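Dihydroorotase (Campylobacter jejuni subsp. jejuni, PDB 3PNU) probably catalyses the reversible, zinc-dependent cyclisation of N-carbamoyl-L-aspartate to dihydroorotate, the third step of de novo pyrimidine biosynthesis. Local coordinates at residues Met33-Arg38 with Ser260-His265; Glu44-Leu49 with Gly278-Pro283. All blocks are in the same frame, centred on the assembly; numbering follows the deposited sequence.

In the fold
Both contacts are buried, and both tie the first strand-helix unit of the TIM barrel to the long loop that follows strand 256-258. Interaction 1 lies at the end of strand 31-35, at the zinc site, where the reaction probably takes place: metal bonds, backbone hydrogen bonds and an arginine gripping a carbonyl join Met33-Arg38 to Ser260-His265. Interaction 2, centred about 7 Å from it and farther from the middle of the chain, is wholly apolar, with helix 40-51 resting on Phe280 and Pro283. The loop itself couples the two, since the backbone of Ala263 pairs with Val279 and Ser262 OG takes the N-H of Ala282. Polar ligation towards the barrel's interior thus gives way to hydrocarbon packing behind it.

Interaction 1: Met33-Arg38 with Ser260-His265; sequences MHLHLR and SDSAPH. With ZN (zinc ion), chain D.
His34, His36 and Asp261 converge on one zinc ion, the two histidines through NE2 and the aspartate through OD1, which is 2.1 Å from the metal. The HxH pair and the aspartate are the signature of the amidohydrolase superfamily; carboxylated Lys116 and water 2 also bind this zinc, and Asp261 is the predicted active-site residue. Side by side, the His34 ring and the Asp261 carboxylate stand nearly perpendicular, at 88°. OD1 lies in the plane of the His36 ring, beside NE2, because both atoms bind the same zinc. A chi1 of -171° carries the His34 ring away from its own backbone N and towards the metal, and Glu188 holds its ND1.

Backbone bonds set the two chains in place. Asp261 N donates to His34 O at 2.7 Å, and His36 N donates to Ser262 O at 3.2 Å. Water 1 adds a bridge from His36 O to Ser262 OG. Ser260 OG, held by Asp32, accepts from Ser262 N at 2.9 Å, an ST turn that shapes the loop beside the metal.

Farther out, the bent chain of Arg38 brings NH2 to Pro264 O at 3.2 Å, with the oxygen near the guanidinium plane; NE adds a weak second bond. The same NH2 lies over a face of the His265 ring, 3.6 Å from CE1. Arg38 and His265 are both predicted substrate ligands.

Leu35 CD1 packs on Ser262 CB behind the metal centre. Strand 31-35 is flanked here by strand 56-59, while Leu37 and Pro264 rest on helix 40-51.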
loop_
_atom_site.group_PDB
_atom_site.type_symbol
_atom_site.label_atom_id
_atom_site.label_comp_id
_atom_site.label_asym_id
_atom_site.label_seq_id
_atom_site.Cartn_x
_atom_site.Cartn_y
_atom_site.Cartn_z
ATOM N N MET A 33 14.769 6.196 21.163
ATOM C CA MET A 33 14.519 4.865 21.774
ATOM C C MET A 33 14.233 3.701 20.822
ATOM O O MET A 33 13.838 2.617 21.272
ATOM C CB MET A 33 13.425 4.974 22.835
ATOM C CG MET A 33 13.740 6.044 23.905
ATOM S SD MET A 33 15.293 5.761 24.803
ATOM C CE MET A 33 14.907 4.328 25.806
ATOM N N HIS A 34 14.457 3.898 19.525
ATOM C CA HIS A 34 14.265 2.814 18.555
ATOM C C HIS A 34 15.075 3.124 17.297
ATOM O O HIS A 34 14.611 3.861 16.449
ATOM C CB HIS A 34 12.767 2.663 18.206
ATOM C CG HIS A 34 12.456 1.450 17.392
ATOM N ND1 HIS A 34 11.629 0.442 17.845
ATOM C CD2 HIS A 34 12.877 1.065 16.160
ATOM C CE1 HIS A 34 11.541 -0.499 16.919
ATOM N NE2 HIS A 34 12.291 -0.149 15.888
ATOM N N LEU A 35 16.258 2.534 17.161
ATOM C CA LEU A 35 17.132 2.854 16.039
ATOM C C LEU A 35 17.836 1.662 15.430
ATOM O O LEU A 35 18.294 0.783 16.137
ATOM C CB LEU A 35 18.216 3.841 16.530
ATOM C CG LEU A 35 19.232 4.456 15.540
ATOM C CD1 LEU A 35 18.523 5.172 14.390
ATOM C CD2 LEU A 35 20.185 5.441 16.269
ATOM N N HIS A 36 17.929 1.658 14.100
ATOM C CA HIS A 36 18.662 0.610 13.351
ATOM C C HIS A 36 19.934 1.210 12.761
ATOM O O HIS A 36 19.868 2.156 11.978
ATOM C CB HIS A 36 17.797 0.035 12.230
ATOM C CG HIS A 36 16.620 -0.727 12.725
ATOM N ND1 HIS A 36 16.699 -2.052 13.109
ATOM C CD2 HIS A 36 15.340 -0.351 12.920
ATOM C CE1 HIS A 36 15.510 -2.453 13.521
ATOM N NE2 HIS A 36 14.671 -1.440 13.415
ATOM N N LEU A 37 21.085 0.668 13.151
ATOM C CA LEU A 37 22.394 1.154 12.677
ATOM C C LEU A 37 23.097 0.166 11.741
ATOM O O LEU A 37 24.210 0.421 11.269
ATOM C CB LEU A 37 23.321 1.418 13.870
ATOM C CG LEU A 37 23.016 2.592 14.789
ATOM C CD1 LEU A 37 24.039 2.632 15.945
ATOM C CD2 LEU A 37 23.015 3.884 14.000
ATOM N N ARG A 38 22.461 -0.973 11.496
ATOM C CA ARG A 38 23.015 -1.987 10.603
ATOM C C ARG A 38 24.408 -2.442 11.066
ATOM O O ARG A 38 24.611 -2.688 12.261
ATOM C CB ARG A 38 23.048 -1.464 9.165
ATOM C CG ARG A 38 21.706 -0.976 8.643
ATOM C CD ARG A 38 20.594 -2.035 8.801
ATOM N NE ARG A 38 19.347 -1.547 8.223
ATOM C CZ ARG A 38 18.156 -2.103 8.413
ATOM N NH1 ARG A 38 18.025 -3.167 9.194
ATOM N NH2 ARG A 38 17.086 -1.573 7.831
ATOM N N SER A 260 12.498 6.619 16.624
ATOM C CA SER A 260 12.396 6.918 15.200
ATOM C C SER A 260 12.156 5.732 14.309
ATOM O O SER A 260 11.588 5.856 13.261
ATOM C CB SER A 260 13.707 7.536 14.717
ATOM O OG SER A 260 14.748 6.546 14.736
ATOM N N ASP A 261 12.639 4.586 14.735
ATOM C CA ASP A 261 12.652 3.393 13.894
ATOM C C ASP A 261 13.364 3.756 12.580
ATOM O O ASP A 261 12.996 3.254 11.531
ATOM C CB ASP A 261 11.250 2.832 13.630
ATOM C CG ASP A 261 11.278 1.449 12.972
ATOM O OD1 ASP A 261 12.175 0.608 13.263
ATOM O OD2 ASP A 261 10.366 1.197 12.170
ATOM N N SER A 262 14.368 4.634 12.648
ATOM C CA SER A 262 15.141 5.019 11.460
ATOM C C SER A 262 15.798 3.777 10.931
ATOM O O SER A 262 16.557 3.124 11.645
ATOM C CB SER A 262 16.195 6.069 11.778
ATOM O OG SER A 262 16.960 6.415 10.633
ATOM N N ALA A 263 15.489 3.440 9.679
ATOM C CA ALA A 263 15.996 2.222 9.057
ATOM C C ALA A 263 16.358 2.456 7.600
ATOM O O ALA A 263 15.491 2.562 6.737
ATOM C CB ALA A 263 14.950 1.117 9.161
ATOM N N PRO A 264 17.657 2.515 7.316
ATOM C CA PRO A 264 18.108 2.755 5.970
ATOM C C PRO A 264 18.189 1.505 5.111
ATOM O O PRO A 264 18.344 0.384 5.614
ATOM C CB PRO A 264 19.528 3.258 6.197
ATOM C CG PRO A 264 19.996 2.438 7.354
ATOM C CD PRO A 264 18.783 2.212 8.220
ATOM N N HIS A 265 18.085 1.725 3.813
ATOM C CA HIS A 265 18.258 0.676 2.843
ATOM C C HIS A 265 19.126 1.210 1.713
ATOM O O HIS A 265 18.945 2.354 1.267
ATOM C CB HIS A 265 16.926 0.145 2.331
ATOM C CG HIS A 265 16.196 -0.671 3.346
ATOM N ND1 HIS A 265 16.532 -1.980 3.620
ATOM C CD2 HIS A 265 15.161 -0.365 4.165
ATOM C CE1 HIS A 265 15.731 -2.447 4.562
ATOM N NE2 HIS A 265 14.890 -1.488 4.909
HETATM ZN ZN ZN D . 12.578 -1.309 14.147
HETATM O O HOH W 1 19.069 4.882 11.069
HETATM O O HOH W 2 10.479 -1.540 12.987
#

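Interaction 2: Glu44-Leu49 with Gly278-Pro283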
loop_
_atom_site.group_PDB
_atom_site.type_symbol
_atom_site.label_atom_id
_atom_site.label_comp_id
_atom_site.label_asym_id
_atom_site.label_seq_id
_atom_site.Cartn_x
_atom_site.Cartn_y
_atom_site.Cartn_z
ATOM N N GLU A 44 29.231 2.602 9.615
ATOM C CA GLU A 44 30.187 3.728 9.536
ATOM C C GLU A 44 29.606 4.957 8.833
ATOM O O GLU A 44 30.024 6.090 9.092
ATOM C CB GLU A 44 31.485 3.296 8.823
ATOM C CG GLU A 44 32.267 2.187 9.546
ATOM C CD GLU A 44 33.359 1.546 8.682
ATOM O OE1 GLU A 44 33.688 2.098 7.600
ATOM O OE2 GLU A 44 33.881 0.476 9.094
ATOM N N LEU A 45 28.640 4.734 7.952
ATOM C CA LEU A 45 28.024 5.835 7.208
ATOM C C LEU A 45 26.866 6.535 7.930
ATOM O O LEU A 45 26.800 7.761 7.952
ATOM C CB LEU A 45 27.530 5.323 5.851
ATOM C CG LEU A 45 26.764 6.329 4.976
ATOM C CD1 LEU A 45 27.548 7.609 4.771
ATOM C CD2 LEU A 45 26.406 5.689 3.637
ATOM N N ILE A 46 25.958 5.756 8.513
ATOM C CA ILE A 46 24.769 6.323 9.176
ATOM C C ILE A 46 24.920 6.654 10.684
ATOM O O ILE A 46 24.313 7.615 11.163
ATOM C CB ILE A 46 23.537 5.384 8.995
ATOM C CG1 ILE A 46 23.716 4.082 9.794
ATOM C CG2 ILE A 46 23.323 5.088 7.533
ATOM C CD1 ILE A 46 22.516 3.154 9.768
ATOM N N ALA A 47 25.720 5.872 11.410
ATOM C CA ALA A 47 25.876 6.063 12.857
ATOM C C ALA A 47 26.138 7.513 13.242
ATOM O O ALA A 47 25.520 8.026 14.167
ATOM C CB ALA A 47 26.956 5.137 13.430
ATOM N N PRO A 48 27.067 8.174 12.547
ATOM C CA PRO A 48 27.335 9.583 12.825
ATOM C C PRO A 48 26.135 10.486 12.661
ATOM O O PRO A 48 26.016 11.478 13.350
ATOM C CB PRO A 48 28.384 9.945 11.773
ATOM C CG PRO A 48 29.182 8.687 11.627
ATOM C CD PRO A 48 28.148 7.566 11.741
ATOM N N LEU A 49 25.244 10.145 11.753
ATOM C CA LEU A 49 24.076 10.990 11.520
ATOM C C LEU A 49 23.138 11.038 12.746
ATOM O O LEU A 49 22.414 12.019 12.947
ATOM C CB LEU A 49 23.366 10.539 10.245
ATOM C CG LEU A 49 24.261 10.696 9.002
ATOM C CD1 LEU A 49 23.643 10.034 7.771
ATOM C CD2 LEU A 49 24.549 12.178 8.731
ATOM N N GLY A 278 11.017 0.602 5.418
ATOM C CA GLY A 278 11.861 1.418 6.262
ATOM C C GLY A 278 12.005 2.843 5.788
ATOM O O GLY A 278 12.084 3.105 4.592
ATOM N N VAL A 279 12.007 3.760 6.751
ATOM C CA VAL A 279 12.225 5.167 6.508
ATOM C C VAL A 279 13.514 5.492 7.246
ATOM O O VAL A 279 13.695 5.086 8.391
ATOM C CB VAL A 279 11.107 6.025 7.067
ATOM C CG1 VAL A 279 11.445 7.484 6.892
ATOM C CG2 VAL A 279 9.790 5.683 6.390
ATOM N N PHE A 280 14.429 6.184 6.584
ATOM C CA PHE A 280 15.703 6.578 7.206
ATOM C C PHE A 280 15.566 8.036 7.525
ATOM O O PHE A 280 15.888 8.888 6.703
ATOM C CB PHE A 280 16.887 6.324 6.268
ATOM C CG PHE A 280 18.191 6.881 6.770
ATOM C CD1 PHE A 280 18.850 6.287 7.836
ATOM C CD2 PHE A 280 18.766 7.989 6.163
ATOM C CE1 PHE A 280 20.054 6.796 8.298
ATOM C CE2 PHE A 280 19.971 8.502 6.612
ATOM C CZ PHE A 280 20.619 7.906 7.681
ATOM N N SER A 281 15.073 8.306 8.731
ATOM C CA SER A 281 14.789 9.669 9.192
ATOM C C SER A 281 15.838 10.308 10.130
ATOM O O SER A 281 15.692 11.463 10.501
ATOM C CB SER A 281 13.442 9.638 9.924
ATOM O OG SER A 281 13.464 8.672 10.978
ATOM N N ALA A 282 16.876 9.562 10.504
ATOM C CA ALA A 282 17.897 10.055 11.459
ATOM C C ALA A 282 18.348 11.487 11.212
ATOM O O ALA A 282 18.250 12.330 12.096
ATOM C CB ALA A 282 19.099 9.125 11.490
ATOM N N PRO A 283 18.838 11.779 10.003
ATOM C CA PRO A 283 19.324 13.137 9.743
ATOM C C PRO A 283 18.340 14.277 9.873
ATOM O O PRO A 283 18.759 15.399 9.996
ATOM C CB PRO A 283 19.796 13.082 8.283
ATOM C CG PRO A 283 19.524 11.682 7.800
ATOM C CD PRO A 283 19.278 10.823 8.975
#
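Helix 40-51, the first helix of the barrel's outer layer, meets the loop 278-283 through a small hydrophobic cluster built round the ring of Phe280. Leu49 comes in at the edge, its CD1 in the ring plane and 3.7 Å from Phe280 CZ, the two side chains crossing at about a right angle. One turn earlier, Ile46 approaches the same end of the ring obliquely: its CG2 is 3.8 Å from Phe280 CE1, and CB comes equally near. Phe280 extends to them because its CG is anti to the backbone N (chi1 172°), which directs the ring at the helix.

In this TIM-barrel fold the helix directly follows strand 31-35, while the loop leads from strand 256-258 towards helix 285-296, so the cluster joins regions far apart in sequence. Pro264 also touches both Ile46 and Phe280, bringing the loop near the zinc site into the same apolar layer.

Nearer helix 285-296, Leu49 CB lies 4.3 Å from Pro283 CD. Within the kinked helix, Leu49 N bonds to Ile46 O at 2.8 Å. Tyr337 of strand 337-338 lies against both Leu49 and Pro283.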